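Local atomic coordinates of allantoin racemase (Pseudomonas fluorescens, PDB entry 5LG5), a protein that catalyses the racemisation of allantoin, interconverting its two enantiomers, and probably acts on other 5-monosubstituted hydantoins as well. Residues V5-V8 against I14-T17; R60-D65 against Q85-V90; H79-L84 against E124-L129; I95-A100 against A130-R135. One frame throughout, in Å; residues are numbered along the deposited sequence.

Interaction 1: V5-V8 against I14-T17; sequences VVNV and ITET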
loop_
_atom_site.group_PDB
_atom_site.type_symbol
_atom_site.label_atom_id
_atom_site.label_comp_id
_atom_site.label_asym_id
_atom_site.label_seq_id
_atom_site.Cartn_x
_atom_site.Cartn_y
_atom_site.Cartn_z
ATOM N N VAL E 5 -21.833 -13.259 23.961
ATOM C CA VAL E 5 -20.529 -12.662 24.097
ATOM C C VAL E 5 -19.587 -13.782 24.496
ATOM O O VAL E 5 -19.650 -14.276 25.616
ATOM C CB VAL E 5 -20.571 -11.544 25.132
ATOM C CG1 VAL E 5 -19.222 -10.845 25.227
ATOM C CG2 VAL E 5 -21.660 -10.552 24.740
ATOM N N VAL E 6 -18.741 -14.212 23.564
ATOM C CA VAL E 6 -17.972 -15.432 23.755
ATOM C C VAL E 6 -16.515 -15.140 24.057
ATOM O O VAL E 6 -15.812 -14.491 23.282
ATOM C CB VAL E 6 -18.076 -16.350 22.525
ATOM C CG1 VAL E 6 -17.499 -17.714 22.839
ATOM C CG2 VAL E 6 -19.527 -16.489 22.107
ATOM N N ASN E 7 -16.077 -15.589 25.221
ATOM C CA ASN E 7 -14.683 -15.487 25.604
ATOM C C ASN E 7 -13.894 -16.367 24.641
ATOM O O ASN E 7 -14.402 -17.398 24.182
ATOM C CB ASN E 7 -14.545 -15.979 27.041
ATOM C CG ASN E 7 -13.181 -15.697 27.651
ATOM O OD1 ASN E 7 -12.273 -15.165 27.003
ATOM N ND2 ASN E 7 -13.028 -16.087 28.913
ATOM N N VAL E 8 -12.669 -15.984 24.304
ATOM C CA VAL E 8 -11.886 -16.824 23.405
ATOM C C VAL E 8 -11.114 -17.839 24.225
ATOM O O VAL E 8 -10.691 -18.888 23.708
ATOM C CB VAL E 8 -10.907 -16.020 22.528
ATOM C CG1 VAL E 8 -11.672 -15.255 21.433
ATOM C CG2 VAL E 8 -10.088 -15.058 23.390
ATOM N N ILE E 14 -12.970 -14.635 33.473
ATOM C CA ILE E 14 -12.804 -13.621 32.448
ATOM C C ILE E 14 -14.103 -13.427 31.648
ATOM O O ILE E 14 -14.483 -12.296 31.327
ATOM C CB ILE E 14 -11.570 -13.927 31.564
ATOM C CG1 ILE E 14 -10.308 -13.795 32.435
ATOM C CG2 ILE E 14 -11.523 -12.991 30.343
ATOM C CD1 ILE E 14 -9.003 -14.171 31.761
ATOM N N THR E 15 -14.783 -14.526 31.341
ATOM C CA THR E 15 -16.091 -14.474 30.689
ATOM C C THR E 15 -17.067 -13.602 31.483
ATOM O O THR E 15 -17.860 -12.843 30.921
ATOM C CB THR E 15 -16.705 -15.886 30.544
ATOM O OG1 THR E 15 -15.784 -16.763 29.875
ATOM C CG2 THR E 15 -18.026 -15.822 29.765
ATOM N N GLU E 16 -17.034 -13.766 32.801
ATOM C CA GLU E 16 -17.906 -13.011 33.699
ATOM C C GLU E 16 -17.581 -11.519 33.668
ATOM O O GLU E 16 -18.473 -10.676 33.587
ATOM C CB GLU E 16 -17.791 -13.575 35.118
ATOM C CG GLU E 16 -18.561 -14.873 35.318
ATOM C CD GLU E 16 -18.559 -15.353 36.766
ATOM O OE1 GLU E 16 -18.269 -14.538 37.673
ATOM O OE2 GLU E 16 -18.803 -16.563 36.987
ATOM N N THR E 17 -16.294 -11.200 33.738
ATOM C CA THR E 17 -15.854 -9.817 33.679
ATOM C C THR E 17 -16.306 -9.189 32.365
ATOM O O THR E 17 -16.847 -8.085 32.345
ATOM C CB THR E 17 -14.333 -9.713 33.781
ATOM O OG1 THR E 17 -13.892 -10.291 35.014
ATOM C CG2 THR E 17 -13.888 -8.263 33.698
#
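With CG of N7 swung anti to its own backbone nitrogen (chi1 -170°), and OG1 of T15 turned back beside the T15 backbone nitrogen (chi1 -54°), an amide and a hydroxyl meet between strand 2-7 and helix 12-25. These are the first two elements of a beta-alpha-beta unit that is completed by strand 31-35, and the contact illustrates how a polar pair can pin a helix to the neighbouring strand inside a buried interface. ND2 of N7 donates to OG1 of T15 over 3.0 Å, with an N-H...O angle of 154°. The hydroxyl oxygen lies close to the amide plane. OG1 of T15 is also bonded to the hydroxyl of T36, so one oxygen ties the strand and the helix to the turn that follows strand 31-35. The amide is held at its other end too, since OD1 of N7 accepts from the backbone N of N9, and two anchored ends limit its rotation. CB of N7 also lies against the same oxygen, 3.2 Å from OG1 of T15. I14 crosses the asparagine at about a right angle and packs against the amide nitrogen, with its CG2 3.7 Å from ND2 of N7.

Interaction 2: R60-D65 against Q85-V90; sequences RVMAYD and QELLNV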
loop_
_atom_site.group_PDB
_atom_site.type_symbol
_atom_site.label_atom_id
_atom_site.label_comp_id
_atom_site.label_asym_id
_atom_site.label_seq_id
_atom_site.Cartn_x
_atom_site.Cartn_y
_atom_site.Cartn_z
ATOM N N ARG E 60 -18.487 -23.717 20.547
ATOM C CA ARG E 60 -19.306 -23.252 21.673
ATOM C C ARG E 60 -20.589 -22.580 21.211
ATOM O O ARG E 60 -21.655 -22.749 21.801
ATOM C CB ARG E 60 -18.502 -22.283 22.541
ATOM C CG ARG E 60 -19.118 -21.960 23.903
ATOM C CD ARG E 60 -19.478 -23.216 24.690
ATOM N NE ARG E 60 -20.492 -22.989 25.724
ATOM C CZ ARG E 60 -21.810 -22.994 25.530
ATOM N NH1 ARG E 60 -22.320 -23.177 24.319
ATOM N NH2 ARG E 60 -22.620 -22.795 26.558
ATOM N N VAL E 61 -20.469 -21.788 20.158
ATOM C CA VAL E 61 -21.606 -21.063 19.622
ATOM C C VAL E 61 -22.594 -22.013 18.942
ATOM O O VAL E 61 -23.811 -21.876 19.093
ATOM C CB VAL E 61 -21.133 -19.940 18.668
ATOM C CG1 VAL E 61 -22.315 -19.329 17.908
ATOM C CG2 VAL E 61 -20.334 -18.883 19.466
ATOM N N MET E 62 -22.060 -22.964 18.189
ATOM C CA MET E 62 -22.894 -23.972 17.526
ATOM C C MET E 62 -23.608 -24.869 18.539
ATOM O O MET E 62 -24.716 -25.336 18.296
ATOM C CB MET E 62 -22.062 -24.820 16.558
ATOM C CG MET E 62 -21.564 -24.063 15.316
ATOM S SD MET E 62 -22.853 -23.176 14.414
ATOM C CE MET E 62 -22.575 -21.551 15.021
ATOM N N ALA E 63 -22.949 -25.134 19.657
ATOM C CA ALA E 63 -23.560 -25.894 20.752
ATOM C C ALA E 63 -24.663 -25.147 21.501
ATOM O O ALA E 63 -25.430 -25.764 22.236
ATOM C CB ALA E 63 -22.490 -26.363 21.729
ATOM N N TYR E 64 -24.724 -23.824 21.352
ATOM C CA TYR E 64 -25.752 -23.025 22.031
ATOM C C TYR E 64 -27.126 -23.274 21.411
ATOM O O TYR E 64 -27.337 -22.985 20.224
ATOM C CB TYR E 64 -25.419 -21.535 22.007
ATOM C CG TYR E 64 -26.306 -20.698 22.897
ATOM C CD1 TYR E 64 -26.098 -20.656 24.275
ATOM C CD2 TYR E 64 -27.366 -19.975 22.373
ATOM C CE1 TYR E 64 -26.905 -19.887 25.097
ATOM C CE2 TYR E 64 -28.182 -19.203 23.190
ATOM C CZ TYR E 64 -27.942 -19.169 24.551
ATOM O OH TYR E 64 -28.740 -18.410 25.367
ATOM N N ASP E 65 -28.063 -23.755 22.227
ATOM C CA ASP E 65 -29.385 -24.195 21.751
ATOM C C ASP E 65 -30.558 -23.213 21.844
ATOM O O ASP E 65 -31.638 -23.483 21.324
ATOM C CB ASP E 65 -29.754 -25.540 22.397
ATOM C CG ASP E 65 -28.950 -26.692 21.825
ATOM O OD1 ASP E 65 -28.688 -27.674 22.557
ATOM O OD2 ASP E 65 -28.572 -26.606 20.636
ATOM N N GLN E 85 -18.994 -16.288 10.818
ATOM C CA GLN E 85 -19.767 -15.610 9.776
ATOM C C GLN E 85 -20.334 -16.565 8.728
ATOM O O GLN E 85 -21.418 -16.330 8.185
ATOM C CB GLN E 85 -18.952 -14.485 9.125
ATOM C CG GLN E 85 -18.795 -13.238 10.025
ATOM C CD GLN E 85 -17.919 -12.176 9.397
ATOM O OE1 GLN E 85 -16.751 -12.427 9.111
ATOM N NE2 GLN E 85 -18.480 -10.988 9.161
ATOM N N GLU E 86 -19.605 -17.632 8.429
ATOM C CA GLU E 86 -20.117 -18.648 7.500
ATOM C C GLU E 86 -21.182 -19.463 8.184
ATOM O O GLU E 86 -22.226 -19.748 7.608
ATOM C CB GLU E 86 -19.009 -19.591 7.072
ATOM C CG GLU E 86 -18.033 -19.003 6.100
ATOM C CD GLU E 86 -17.094 -20.047 5.562
ATOM O OE1 GLU E 86 -17.176 -21.209 6.034
ATOM O OE2 GLU E 86 -16.256 -19.694 4.701
ATOM N N LEU E 87 -20.887 -19.859 9.423
ATOM C CA LEU E 87 -21.764 -20.733 10.183
ATOM C C LEU E 87 -23.093 -20.073 10.530
ATOM O O LEU E 87 -24.125 -20.741 10.573
ATOM C CB LEU E 87 -21.063 -21.171 11.467
ATOM C CG LEU E 87 -19.872 -22.105 11.232
ATOM C CD1 LEU E 87 -19.109 -22.286 12.519
ATOM C CD2 LEU E 87 -20.376 -23.454 10.697
ATOM N N LEU E 88 -23.068 -18.761 10.764
ATOM C CA LEU E 88 -24.239 -18.080 11.313
ATOM C C LEU E 88 -24.978 -17.211 10.295
ATOM O O LEU E 88 -24.385 -16.749 9.328
ATOM C CB LEU E 88 -23.802 -17.223 12.497
ATOM C CG LEU E 88 -23.192 -17.993 13.663
ATOM C CD1 LEU E 88 -22.593 -17.027 14.681
ATOM C CD2 LEU E 88 -24.312 -18.802 14.291
ATOM N N ASN E 89 -26.267 -16.977 10.534
ATOM C CA ASN E 89 -27.035 -15.989 9.782
ATOM C C ASN E 89 -27.433 -14.813 10.662
ATOM O O ASN E 89 -28.500 -14.229 10.489
ATOM C CB ASN E 89 -28.286 -16.615 9.149
ATOM C CG ASN E 89 -27.954 -17.647 8.098
ATOM O OD1 ASN E 89 -27.552 -18.768 8.409
ATOM N ND2 ASN E 89 -28.126 -17.272 6.835
ATOM N N VAL E 90 -26.590 -14.513 11.644
ATOM C CA VAL E 90 -26.738 -13.323 12.464
ATOM C C VAL E 90 -25.410 -12.582 12.483
ATOM O O VAL E 90 -24.369 -13.184 12.206
ATOM C CB VAL E 90 -27.172 -13.676 13.895
ATOM C CG1 VAL E 90 -28.538 -14.369 13.856
ATOM C CG2 VAL E 90 -26.122 -14.537 14.577
#
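M62 reaches from the last turn of helix 47-63 toward the end of helix 81-87, and its course shows how a flexible thioether follows the surface of a neighbour. From CB, chi1 of -69° sets CG beside the M62 backbone nitrogen, 4.1 Å from CD1 of L87. Bends at chi2 and chi3 then turn the chain across the two leucines. SD of M62 lies 4.0 Å from CB of L87, and the terminal CE has L87 CB at 3.9 Å on its way to the tightest touch of the group, 3.3 Å from CD2 of L88. That last carbon pair is closer than ordinary van der Waals contact. Deeper in, V61 meets L88 at about a right angle, its CG1 4.0 Å from CD1 of L88. L88 is where the chain leaves helical geometry, and its carbonyl, with those of Q85 and E86, accepts from the ammonium group of K221, a positive charge that would be expected to suit the negative, C-terminal end of the helix. L87 in addition packs on F48 of the second subunit. Helices 47-63 and 81-87 precede the parallel strands 70-74 and 92-94, and here they pack side by side as crossover helices of an alpha/beta fold.

Interaction 3: H79-L84 against E124-L129; sequences HGREGL and EDRLKL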
loop_
_atom_site.group_PDB
_atom_site.type_symbol
_atom_site.label_atom_id
_atom_site.label_comp_id
_atom_site.label_asym_id
_atom_site.label_seq_id
_atom_site.Cartn_x
_atom_site.Cartn_y
_atom_site.Cartn_z
ATOM N N HIS E 79 -8.126 -15.483 15.766
ATOM C CA HIS E 79 -8.766 -15.973 14.573
ATOM C C HIS E 79 -10.169 -16.438 14.899
ATOM O O HIS E 79 -10.536 -16.584 16.073
ATOM C CB HIS E 79 -7.979 -17.150 14.015
ATOM C CG HIS E 79 -6.661 -16.773 13.413
ATOM N ND1 HIS E 79 -6.555 -16.033 12.266
ATOM C CD2 HIS E 79 -5.389 -17.082 13.788
ATOM C CE1 HIS E 79 -5.273 -15.875 11.956
ATOM N NE2 HIS E 79 -4.555 -16.503 12.866
ATOM N N GLY E 80 -10.951 -16.669 13.847
ATOM C CA GLY E 80 -12.205 -17.380 13.966
ATOM C C GLY E 80 -13.454 -16.658 13.508
ATOM O O GLY E 80 -14.421 -17.309 13.111
ATOM N N ARG E 81 -13.429 -15.326 13.532
ATOM C CA ARG E 81 -14.601 -14.534 13.169
ATOM C C ARG E 81 -15.220 -14.976 11.841
ATOM O O ARG E 81 -16.434 -15.154 11.745
ATOM C CB ARG E 81 -14.266 -13.036 13.097
ATOM C CG ARG E 81 -15.292 -12.248 12.269
ATOM C CD ARG E 81 -14.967 -10.792 12.130
ATOM N NE ARG E 81 -13.684 -10.554 11.463
ATOM C CZ ARG E 81 -13.455 -10.683 10.159
ATOM N NH1 ARG E 81 -14.412 -11.071 9.327
ATOM N NH2 ARG E 81 -12.250 -10.411 9.678
ATOM N N GLU E 82 -14.375 -15.165 10.830
ATOM C CA GLU E 82 -14.848 -15.506 9.493
ATOM C C GLU E 82 -15.591 -16.831 9.483
ATOM O O GLU E 82 -16.552 -16.994 8.739
ATOM C CB GLU E 82 -13.688 -15.579 8.495
ATOM C CG GLU E 82 -12.827 -14.331 8.375
ATOM C CD GLU E 82 -11.561 -14.414 9.215
ATOM O OE1 GLU E 82 -11.586 -15.036 10.305
ATOM O OE2 GLU E 82 -10.518 -13.907 8.747
ATOM N N GLY E 83 -15.148 -17.761 10.323
ATOM C CA GLY E 83 -15.802 -19.056 10.453
ATOM C C GLY E 83 -17.200 -18.910 11.015
ATOM O O GLY E 83 -18.159 -19.496 10.493
ATOM N N LEU E 84 -17.320 -18.130 12.087
ATOM C CA LEU E 84 -18.638 -17.828 12.657
ATOM C C LEU E 84 -19.545 -17.220 11.597
ATOM O O LEU E 84 -20.720 -17.575 11.500
ATOM C CB LEU E 84 -18.530 -16.838 13.818
ATOM C CG LEU E 84 -18.594 -17.284 15.290
ATOM C CD1 LEU E 84 -18.805 -18.784 15.448
ATOM C CD2 LEU E 84 -17.373 -16.795 16.057
ATOM N N GLU E 124 -1.727 -6.919 14.696
ATOM C CA GLU E 124 -1.376 -6.199 13.476
ATOM C C GLU E 124 -1.950 -6.931 12.254
ATOM O O GLU E 124 -2.552 -6.309 11.381
ATOM C CB GLU E 124 0.141 -6.048 13.359
ATOM C CG GLU E 124 0.751 -5.085 14.375
ATOM C CD GLU E 124 2.259 -5.127 14.381
ATOM O OE1 GLU E 124 2.815 -6.118 13.846
ATOM O OE2 GLU E 124 2.884 -4.185 14.930
ATOM N N ASP E 125 -1.780 -8.249 12.205
ATOM C CA ASP E 125 -2.292 -9.016 11.071
ATOM C C ASP E 125 -3.835 -8.972 10.968
ATOM O O ASP E 125 -4.380 -8.767 9.883
ATOM C CB ASP E 125 -1.781 -10.467 11.103
ATOM C CG ASP E 125 -0.309 -10.603 10.683
ATOM O OD1 ASP E 125 0.260 -11.700 10.896
ATOM O OD2 ASP E 125 0.290 -9.637 10.162
ATOM N N ARG E 126 -4.534 -9.125 12.092
ATOM C CA ARG E 126 -6.003 -9.080 12.078
ATOM C C ARG E 126 -6.565 -7.710 11.647
ATOM O O ARG E 126 -7.581 -7.636 10.953
ATOM C CB ARG E 126 -6.600 -9.497 13.440
ATOM C CG ARG E 126 -6.366 -10.975 13.830
ATOM C CD ARG E 126 -6.855 -11.963 12.765
ATOM N NE ARG E 126 -8.317 -11.984 12.641
ATOM C CZ ARG E 126 -8.986 -12.729 11.758
ATOM N NH1 ARG E 126 -8.325 -13.499 10.909
ATOM N NH2 ARG E 126 -10.314 -12.700 11.718
ATOM N N LEU E 127 -5.928 -6.638 12.106
ATOM C CA LEU E 127 -6.344 -5.274 11.769
ATOM C C LEU E 127 -6.111 -4.977 10.285
ATOM O O LEU E 127 -6.917 -4.292 9.638
ATOM C CB LEU E 127 -5.622 -4.253 12.663
ATOM C CG LEU E 127 -6.040 -4.238 14.143
ATOM C CD1 LEU E 127 -5.164 -3.304 14.984
ATOM C CD2 LEU E 127 -7.501 -3.823 14.260
ATOM N N LYS E 128 -4.999 -5.485 9.754
ATOM C CA LYS E 128 -4.698 -5.350 8.328
ATOM C C LYS E 128 -5.719 -6.073 7.473
ATOM O O LYS E 128 -6.249 -5.510 6.508
ATOM C CB LYS E 128 -3.287 -5.864 8.027
ATOM C CG LYS E 128 -2.199 -4.902 8.481
ATOM C CD LYS E 128 -0.810 -5.505 8.298
ATOM C CE LYS E 128 0.258 -4.553 8.813
ATOM N NZ LYS E 128 1.620 -5.163 8.704
ATOM N N LEU E 129 -6.019 -7.307 7.856
ATOM C CA LEU E 129 -6.971 -8.125 7.128
ATOM C C LEU E 129 -8.360 -7.494 7.178
ATOM O O LEU E 129 -9.126 -7.589 6.212
ATOM C CB LEU E 129 -7.041 -9.534 7.734
ATOM C CG LEU E 129 -6.095 -10.547 7.072
ATOM C CD1 LEU E 129 -6.041 -11.876 7.834
ATOM C CD2 LEU E 129 -6.417 -10.762 5.598
HETATM O O HOH W 1 -9.544 -9.464 10.707
#
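The N-terminal end of helix 81-87, with G80 at its N-cap position, meets helix 120-129 through a buried salt bridge between E82 and R126. The first helix belongs with the parallel sheet that contains strand 2-7, the second with the sheet that contains strand 110-114, so the bridge joins the two halves of the chain. R126, bent at both chi2 (-55°) and chi3 (-69°), curls its guanidinium end-on toward the carboxylate. NH2 of R126 donates to OE1 of E82 over 3.0 Å, and NH1 of R126 to OE2 of E82 over 3.1 Å. The second bond arrives on the syn side, whereas the first comes from well above the carboxylate plane; the two flat groups are strongly twisted, 71° apart. The CA of H79 sits 4.3 Å above the centre of one face of the R126 guanidinium, and a water lies over the opposite face, toward its rim. That water takes a hydrogen from NH2 of R81 (3.0 Å) and gives one to the backbone O of R126 (2.7 Å). R81, whose NH1 is bound by Q85, stands beside R126, NH2 to NH2 at 3.6 Å, where the carboxylate of E82 probably tempers the two charges. The two alpha/beta halves are thus joined by an end-on, two-nitrogen arginine-carboxylate salt bridge, with the hydroxyl of Y51 of the second subunit bonded to OE1 of E82.

Interaction 4: I95-A100 against A130-R135; sequences ITEAAA and AGLYQR
OE2 of E97 is gripped by NE of R81 in a salt bridge, a bond consistent with holding the glutamate chain where its carbons pack on A130 and L132. The chain departs from an extended shape at chi2 (147°). Its CG comes 3.6 Å from CB of A130, and CD of E97 lies 3.7 Å from the same methyl, so A130 rests alongside the stem and the root of the carboxylate. It is a case of a charged residue paying for its burial at the tip while its methylene groups do apolar work. Helix 120-129 ends just here in a Schellman motif, in which G131 takes a positive phi of 70° and turns the chain so that L132 faces helix 95-103. L132 crosses E97 at about a right angle; its CD1 touches CB of E97 at 3.7 Å and, one helical turn on, CB of A100 at 4.2 Å. The third subunit covers the same region, with its F105 on E97 and its M104 on L132. There the backbone O of A130 bonds to NH1 of R135 of that subunit, and the reverse pairing is made as well.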
loop_
_atom_site.group_PDB
_atom_site.type_symbol
_atom_site.label_atom_id
_atom_site.label_comp_id
_atom_site.label_asym_id
_atom_site.label_seq_id
_atom_site.Cartn_x
_atom_site.Cartn_y
_atom_site.Cartn_z
ATOM N N ILE E 95 -14.329 -8.039 18.999
ATOM C CA ILE E 95 -14.036 -6.826 19.769
ATOM C C ILE E 95 -12.836 -6.066 19.219
ATOM O O ILE E 95 -12.697 -4.867 19.440
ATOM C CB ILE E 95 -13.854 -7.107 21.275
ATOM C CG1 ILE E 95 -12.572 -7.907 21.537
ATOM C CG2 ILE E 95 -15.091 -7.820 21.834
ATOM C CD1 ILE E 95 -12.269 -8.121 23.046
ATOM N N THR E 96 -11.983 -6.780 18.490
ATOM C CA THR E 96 -10.818 -6.193 17.847
ATOM C C THR E 96 -11.235 -5.124 16.857
ATOM O O THR E 96 -10.821 -3.966 16.938
ATOM C CB THR E 96 -10.044 -7.264 17.054
ATOM O OG1 THR E 96 -9.763 -8.392 17.898
ATOM C CG2 THR E 96 -8.755 -6.688 16.482
ATOM N N GLU E 97 -12.069 -5.524 15.915
ATOM C CA GLU E 97 -12.537 -4.615 14.892
ATOM C C GLU E 97 -13.521 -3.620 15.462
ATOM O O GLU E 97 -13.484 -2.446 15.119
ATOM C CB GLU E 97 -13.093 -5.436 13.738
ATOM C CG GLU E 97 -11.954 -6.260 13.166
ATOM C CD GLU E 97 -12.373 -7.599 12.626
ATOM O OE1 GLU E 97 -11.523 -8.512 12.651
ATOM O OE2 GLU E 97 -13.537 -7.746 12.191
ATOM N N ALA E 98 -14.336 -4.067 16.409
ATOM C CA ALA E 98 -15.240 -3.145 17.081
ATOM C C ALA E 98 -14.443 -1.996 17.690
ATOM O O ALA E 98 -14.747 -0.829 17.437
ATOM C CB ALA E 98 -16.037 -3.865 18.148
ATOM N N ALA E 99 -13.386 -2.316 18.439
ATOM C CA ALA E 99 -12.591 -1.264 19.076
ATOM C C ALA E 99 -11.944 -0.328 18.051
ATOM O O ALA E 99 -12.055 0.896 18.173
ATOM C CB ALA E 99 -11.534 -1.866 19.999
ATOM N N ALA E 100 -11.286 -0.892 17.034
ATOM C CA ALA E 100 -10.586 -0.060 16.061
ATOM C C ALA E 100 -11.564 0.793 15.279
ATOM O O ALA E 100 -11.354 1.989 15.097
ATOM C CB ALA E 100 -9.742 -0.913 15.125
ATOM N N ALA E 130 -8.690 -6.866 8.307
ATOM C CA ALA E 130 -9.991 -6.224 8.470
ATOM C C ALA E 130 -10.052 -4.882 7.741
ATOM O O ALA E 130 -11.109 -4.278 7.648
ATOM C CB ALA E 130 -10.318 -6.042 9.956
ATOM N N GLY E 131 -8.917 -4.415 7.238
ATOM C CA GLY E 131 -8.856 -3.124 6.575
ATOM C C GLY E 131 -9.034 -1.982 7.549
ATOM O O GLY E 131 -9.593 -0.938 7.204
ATOM N N LEU E 132 -8.545 -2.169 8.769
ATOM C CA LEU E 132 -8.670 -1.153 9.815
ATOM C C LEU E 132 -7.330 -0.691 10.340
ATOM O O LEU E 132 -7.268 0.031 11.328
ATOM C CB LEU E 132 -9.532 -1.671 10.977
ATOM C CG LEU E 132 -11.023 -1.886 10.698
ATOM C CD1 LEU E 132 -11.668 -2.612 11.851
ATOM C CD2 LEU E 132 -11.728 -0.553 10.462
ATOM N N TYR E 133 -6.254 -1.126 9.693
ATOM C CA TYR E 133 -4.908 -0.829 10.175
ATOM C C TYR E 133 -4.332 0.518 9.721
ATOM O O TYR E 133 -3.405 1.040 10.339
ATOM C CB TYR E 133 -3.945 -1.967 9.831
ATOM C CG TYR E 133 -2.640 -1.848 10.574
ATOM C CD1 TYR E 133 -2.572 -2.117 11.939
ATOM C CD2 TYR E 133 -1.482 -1.437 9.921
ATOM C CE1 TYR E 133 -1.380 -1.996 12.633
ATOM C CE2 TYR E 133 -0.290 -1.309 10.607
ATOM C CZ TYR E 133 -0.246 -1.588 11.957
ATOM O OH TYR E 133 0.944 -1.462 12.634
ATOM N N GLN E 134 -4.874 1.086 8.650
ATOM C CA GLN E 134 -4.369 2.355 8.131
ATOM C C GLN E 134 -4.324 3.482 9.156
ATOM O O GLN E 134 -3.398 4.276 9.158
ATOM C CB GLN E 134 -5.191 2.791 6.923
ATOM C CG GLN E 134 -5.140 1.724 5.853
ATOM C CD GLN E 134 -4.004 1.921 4.903
ATOM O OE1 GLN E 134 -3.356 0.956 4.487
ATOM N NE2 GLN E 134 -3.778 3.169 4.504
ATOM N N ARG E 135 -5.318 3.554 10.030
ATOM C CA ARG E 135 -5.335 4.620 11.024
ATOM C C ARG E 135 -4.769 4.152 12.367
ATOM O O ARG E 135 -4.890 4.826 13.395
ATOM C CB ARG E 135 -6.738 5.199 11.152
ATOM C CG ARG E 135 -7.315 5.556 9.786
ATOM C CD ARG E 135 -7.791 6.985 9.702
ATOM N NE ARG E 135 -8.299 7.470 10.986
ATOM C CZ ARG E 135 -9.591 7.630 11.255
ATOM N NH1 ARG E 135 -10.509 7.310 10.343
ATOM N NH2 ARG E 135 -9.970 8.086 12.440
#

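In the fold
From the N terminus, interaction 1 closes first, a short loop within the opening beta-alpha-beta unit. Interaction 2 opens after it, in series, and touches it where CG2 of V6 packs on CG2 of V61 at 3.7 Å. Interactions 2 and 3 share helix 81-87 and cross, because segment 79-84 falls inside the loop that interaction 2 closes while its partner 124-129 lies beyond it; V61 packs on L84 between them. Interactions 3 and 4 also cross: 95-100 precedes 124-129, which runs into 130-135, and their centres lie about 10 Å apart. Together the contacts lead from the first parallel sheet, past helices 47-63, 81-87 and 95-103, to the helix and loop preceding strand 136-141 of the second sheet.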